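Local coordinates for putative oxidoreductase with NAD(P)-binding Rossmann-fold domain (Clostridium difficile, PDB 3UUW), which is probably an NAD(P)-dependent oxidoreductase of the GFO/IDH/MocA family, with a substrate that is not known, at residues Y80-I83 / K84-N88; A37-N41 / K42-E46. One frame throughout, in Å; residues are numbered along the deposited sequence.

Interaction 1: Y80-I83 / K84-N88; sequences YEII and KILLN
Helix 79-88 is the crossover helix of a Rossmann beta-alpha-beta unit, and within it Tyr80 and Glu81 meet Lys84 one turn on. Lys84 is modelled in two conformers, and the contacts of its CE and NZ hold for one of them. There the lysine runs back along the helix past Tyr80. Its chain bends at chi3 (42°), which carries CE over one face of the Tyr80 ring, 4.0 Å above the plane and toward the rim. Lys84 NZ then makes a weak hydrogen bond of 3.3 Å to Tyr80 OH. The stronger polar partner of that hydroxyl is Glu108. Glu81 lies alongside Lys84 and points the same way. Glu81 OE1 and Lys84 NZ form a salt bridge at 3.5 Å. The inward side is apolar. Ile82 CG2 packs on Leu86 CD1 at 3.7 Å, and Ile83 CG2 on Leu87 CD1 at 3.5 Å, each pair side by side. Backbone bonds tie the same turns. Leu87 N reaches Ile83 O at 2.9 Å and is nearly straight (172°). Ile82 and Ile83 rest on Leu72 and Leu86 on Ile70, both of strand 69-72. Helix 60-64 meets Ile82, Ile85 and Leu86, and helix 103-116 packs against Tyr80 and Leu87.

Interaction 2: A37-N41 / K42-E46; sequences AFTPN and KVKRE
Asn41 is the N-cap of helix 42-52, which starts at Lys42, in the turn from strand 33-38 into that helix in the Rossmann-fold region. Val43 brings its CB to 3.5 Å from Asn41 OD1. Lys44 N supplies the capping bond, reaching Asn41 OD1 at 2.9 Å and nearly straight at the hydrogen (168°). The donor sits above the plane of the amide rather than on a lone pair. Chi1 of Asn41 (-179°) swings CG away from its own N and brings OD1 to the N-H groups at the start of the helix. Further out, Lys44 CE touches Thr39 CG2 at 3.9 Å. Arg45 makes the main link back to the strand end. Its N bonds to Asn41 O at 2.8 Å, and its CB packs on Thr39 CG2 at 3.7 Å. The bend at chi3 (75°) turns the guanidinium back, and NH1 donates to Thr39 O, which lies close to the guanidinium plane, at 2.8 Å. The same NH1 stands 3.6 Å from Phe38 CE1. Strand 33-38 is an edge of the parallel sheet within this chain. Phe38 bonds through its backbone to Met11 and Gly13, on and just after strand 8-12, while Thr39 OG1 bonds to Leu14 N in the loop before helix 16-26.

How the interactions relate
Both interactions belong to the Rossmann-fold region, with centres 19 Å apart and nearest atoms about 7 Å apart. They share no helix or strand. Interaction 1 lies within one helix and has two sides. Its isoleucines and leucines face the sheet and neighbouring helices, while its charged pair lies on the outer side. Interaction 2 spans a strand end, a turn and a helix start, and is richer in exposed residues. Interaction 1 relies on side-chain pairs over regular helix bonds; interaction 2 adds side-chain to backbone bonds, from a capping amide and a buried arginine, to its one helical bond between the segments. Interaction 2 also reaches what is probably the Rossmann glycine-rich loop, through Thr39; the side chain of Ile82 in interaction 1 lies near it without touching.

Interaction 1: Y80-I83 / K84-N88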
loop_
_atom_site.group_PDB
_atom_site.type_symbol
_atom_site.label_atom_id
_atom_site.label_comp_id
_atom_site.label_asym_id
_atom_site.label_seq_id
_atom_site.Cartn_x
_atom_site.Cartn_y
_atom_site.Cartn_z
ATOM N N TYR A 80 -42.896 1.131 10.953
ATOM C CA TYR A 80 -43.837 0.601 11.947
ATOM C C TYR A 80 -45.223 0.344 11.370
ATOM O O TYR A 80 -45.735 -0.760 11.470
ATOM C CB TYR A 80 -43.879 1.509 13.176
ATOM C CG TYR A 80 -44.888 1.136 14.250
ATOM C CD1 TYR A 80 -44.786 -0.065 14.958
ATOM C CD2 TYR A 80 -45.924 1.997 14.578
ATOM C CE1 TYR A 80 -45.686 -0.394 15.942
ATOM C CE2 TYR A 80 -46.834 1.677 15.550
ATOM C CZ TYR A 80 -46.716 0.485 16.236
ATOM O OH TYR A 80 -47.629 0.196 17.200
ATOM N N GLU A 81 -45.816 1.344 10.726
ATOM C CA GLU A 81 -47.139 1.165 10.155
ATOM C C GLU A 81 -47.157 0.204 8.973
ATOM O O GLU A 81 -48.092 -0.575 8.841
ATOM C CB GLU A 81 -47.783 2.498 9.759
ATOM C CG GLU A 81 -48.109 3.394 10.958
ATOM C CD GLU A 81 -49.078 2.767 11.982
ATOM O OE1 GLU A 81 -49.764 1.764 11.660
ATOM O OE2 GLU A 81 -49.171 3.303 13.119
ATOM N N ILE A 82 -46.151 0.258 8.110
ATOM C CA ILE A 82 -46.133 -0.640 6.967
ATOM C C ILE A 82 -45.947 -2.091 7.409
ATOM O O ILE A 82 -46.653 -2.970 6.943
ATOM C CB ILE A 82 -45.067 -0.262 5.912
ATOM C CG1 ILE A 82 -45.372 1.104 5.288
ATOM C CG2 ILE A 82 -44.989 -1.349 4.838
ATOM C CD1 ILE A 82 -44.275 1.605 4.330
ATOM N N ILE A 83 -45.004 -2.346 8.315
ATOM C CA ILE A 83 -44.735 -3.724 8.727
ATOM C C ILE A 83 -45.938 -4.349 9.447
ATOM O O ILE A 83 -46.185 -5.531 9.296
ATOM C CB ILE A 83 -43.453 -3.829 9.572
ATOM C CG1 ILE A 83 -42.250 -3.363 8.745
ATOM C CG2 ILE A 83 -43.241 -5.289 10.056
ATOM C CD1 ILE A 83 -40.914 -3.249 9.538
ATOM N N LYS A 84 -46.672 -3.552 10.217
ATOM C CA LYS A 84 -47.850 -4.052 10.895
ATOM C C LYS A 84 -48.855 -4.559 9.845
ATOM O O LYS A 84 -49.377 -5.656 9.972
ATOM C CB LYS A 84 -48.425 -2.966 11.809
ATOM C CG LYS A 84 -49.558 -3.382 12.708
ATOM C CD LYS A 84 -49.652 -2.444 13.940
ATOM C CE LYS A 84 -49.442 -0.952 13.583
ATOM N NZ LYS A 84 -49.808 -0.002 14.690
ATOM N N ILE A 85 -49.079 -3.779 8.788
ATOM C CA ILE A 85 -49.963 -4.195 7.681
ATOM C C ILE A 85 -49.487 -5.504 7.017
ATOM O O ILE A 85 -50.269 -6.440 6.809
ATOM C CB ILE A 85 -50.047 -3.094 6.614
ATOM C CG1 ILE A 85 -50.810 -1.880 7.163
ATOM C CG2 ILE A 85 -50.694 -3.622 5.326
ATOM C CD1 ILE A 85 -50.696 -0.643 6.294
ATOM N N LEU A 86 -48.192 -5.573 6.721
ATOM C CA LEU A 86 -47.620 -6.714 6.014
ATOM C C LEU A 86 -47.698 -8.010 6.807
ATOM O O LEU A 86 -48.116 -9.034 6.293
ATOM C CB LEU A 86 -46.157 -6.417 5.639
ATOM C CG LEU A 86 -45.946 -5.285 4.624
ATOM C CD1 LEU A 86 -44.434 -5.026 4.356
ATOM C CD2 LEU A 86 -46.678 -5.614 3.325
ATOM N N LEU A 87 -47.310 -7.942 8.074
ATOM C CA LEU A 87 -47.359 -9.109 8.935
ATOM C C LEU A 87 -48.806 -9.580 9.089
ATOM O O LEU A 87 -49.083 -10.772 9.075
ATOM C CB LEU A 87 -46.705 -8.809 10.293
ATOM C CG LEU A 87 -45.206 -8.526 10.277
ATOM C CD1 LEU A 87 -44.727 -8.079 11.662
ATOM C CD2 LEU A 87 -44.419 -9.735 9.778
ATOM N N ASN A 88 -49.745 -8.652 9.181
ATOM C CA ASN A 88 -51.137 -9.040 9.327
ATOM C C ASN A 88 -51.726 -9.646 8.049
ATOM O O ASN A 88 -52.709 -10.392 8.119
ATOM C CB ASN A 88 -51.975 -7.888 9.875
ATOM C CG ASN A 88 -51.850 -7.770 11.376
ATOM O OD1 ASN A 88 -51.896 -8.775 12.081
ATOM N ND2 ASN A 88 -51.709 -6.556 11.874
#

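Interaction 2: A37-N41 / K42-E46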
loop_
_atom_site.group_PDB
_atom_site.type_symbol
_atom_site.label_atom_id
_atom_site.label_comp_id
_atom_site.label_asym_id
_atom_site.label_seq_id
_atom_site.Cartn_x
_atom_site.Cartn_y
_atom_site.Cartn_z
ATOM N N ALA A 37 -43.779 -4.660 -7.649
ATOM C CA ALA A 37 -43.191 -3.659 -6.800
ATOM C C ALA A 37 -44.119 -2.453 -6.672
ATOM O O ALA A 37 -44.901 -2.164 -7.569
ATOM C CB ALA A 37 -41.823 -3.219 -7.364
ATOM N N PHE A 38 -44.013 -1.775 -5.538
ATOM C CA PHE A 38 -44.785 -0.590 -5.263
ATOM C C PHE A 38 -43.876 0.436 -4.635
ATOM O O PHE A 38 -43.000 0.104 -3.822
ATOM C CB PHE A 38 -45.941 -0.877 -4.290
ATOM C CG PHE A 38 -46.560 0.383 -3.721
ATOM C CD1 PHE A 38 -47.497 1.097 -4.444
ATOM C CD2 PHE A 38 -46.124 0.900 -2.510
ATOM C CE1 PHE A 38 -48.025 2.277 -3.941
ATOM C CE2 PHE A 38 -46.640 2.062 -1.999
ATOM C CZ PHE A 38 -47.593 2.757 -2.710
ATOM N N THR A 39 -44.086 1.681 -5.052
ATOM C CA THR A 39 -43.518 2.847 -4.402
ATOM C C THR A 39 -44.577 3.968 -4.567
ATOM O O THR A 39 -45.315 3.981 -5.546
ATOM C CB THR A 39 -42.097 3.187 -4.927
ATOM O OG1 THR A 39 -41.415 4.003 -3.966
ATOM C CG2 THR A 39 -42.128 3.895 -6.292
ATOM N N PRO A 40 -44.686 4.892 -3.592
ATOM C CA PRO A 40 -45.764 5.889 -3.672
ATOM C C PRO A 40 -45.796 6.768 -4.907
ATOM O O PRO A 40 -46.875 7.176 -5.338
ATOM C CB PRO A 40 -45.520 6.759 -2.437
ATOM C CG PRO A 40 -44.892 5.856 -1.478
ATOM C CD PRO A 40 -44.070 4.873 -2.253
ATOM N N ASN A 41 -44.624 7.093 -5.452
ATOM C CA ASN A 41 -44.552 7.980 -6.611
ATOM C C ASN A 41 -44.839 7.144 -7.842
ATOM O O ASN A 41 -43.981 6.367 -8.273
ATOM C CB ASN A 41 -43.172 8.649 -6.702
ATOM C CG ASN A 41 -43.052 9.601 -7.874
ATOM O OD1 ASN A 41 -43.293 9.233 -9.016
ATOM N ND2 ASN A 41 -42.676 10.847 -7.590
ATOM N N LYS A 42 -46.036 7.314 -8.411
ATOM C CA LYS A 42 -46.473 6.511 -9.550
ATOM C C LYS A 42 -45.536 6.597 -10.755
ATOM O O LYS A 42 -45.270 5.594 -11.414
ATOM C CB LYS A 42 -47.901 6.873 -9.957
ATOM C CG LYS A 42 -48.417 6.106 -11.174
ATOM C CD LYS A 42 -49.892 6.357 -11.405
ATOM C CE LYS A 42 -50.326 5.781 -12.739
ATOM N NZ LYS A 42 -51.749 6.077 -13.047
ATOM N N VAL A 43 -45.034 7.790 -11.042
ATOM C CA VAL A 43 -44.145 7.971 -12.192
ATOM C C VAL A 43 -42.854 7.164 -12.004
ATOM O O VAL A 43 -42.414 6.443 -12.902
ATOM C CB VAL A 43 -43.843 9.462 -12.433
ATOM C CG1 VAL A 43 -42.807 9.631 -13.539
ATOM C CG2 VAL A 43 -45.147 10.219 -12.764
ATOM N N LYS A 44 -42.268 7.268 -10.818
ATOM C CA LYS A 44 -41.048 6.552 -10.535
ATOM C C LYS A 44 -41.333 5.057 -10.545
ATOM O O LYS A 44 -40.537 4.273 -11.077
ATOM C CB LYS A 44 -40.463 6.968 -9.190
ATOM C CG LYS A 44 -39.090 6.373 -8.947
ATOM C CD LYS A 44 -38.428 6.869 -7.664
ATOM C CE LYS A 44 -39.093 6.293 -6.436
ATOM N NZ LYS A 44 -38.544 6.875 -5.168
ATOM N N ARG A 45 -42.462 4.664 -9.951
ATOM C CA ARG A 45 -42.854 3.256 -9.893
ATOM C C ARG A 45 -42.910 2.643 -11.280
ATOM O O ARG A 45 -42.337 1.578 -11.530
ATOM C CB ARG A 45 -44.238 3.122 -9.240
ATOM C CG ARG A 45 -44.720 1.706 -9.184
ATOM C CD ARG A 45 -45.894 1.541 -8.277
ATOM N NE ARG A 45 -47.145 2.032 -8.829
ATOM C CZ ARG A 45 -47.898 3.016 -8.323
ATOM N NH1 ARG A 45 -47.549 3.702 -7.235
ATOM N NH2 ARG A 45 -49.032 3.309 -8.917
ATOM N N GLU A 46 -43.598 3.314 -12.186
ATOM C CA GLU A 46 -43.783 2.767 -13.522
ATOM C C GLU A 46 -42.471 2.712 -14.319
ATOM O O GLU A 46 -42.245 1.763 -15.076
ATOM C CB GLU A 46 -44.920 3.492 -14.244
ATOM C CG GLU A 46 -46.244 3.246 -13.505
ATOM C CD GLU A 46 -47.468 3.634 -14.264
ATOM O OE1 GLU A 46 -47.392 4.516 -15.142
ATOM O OE2 GLU A 46 -48.529 3.061 -13.950
#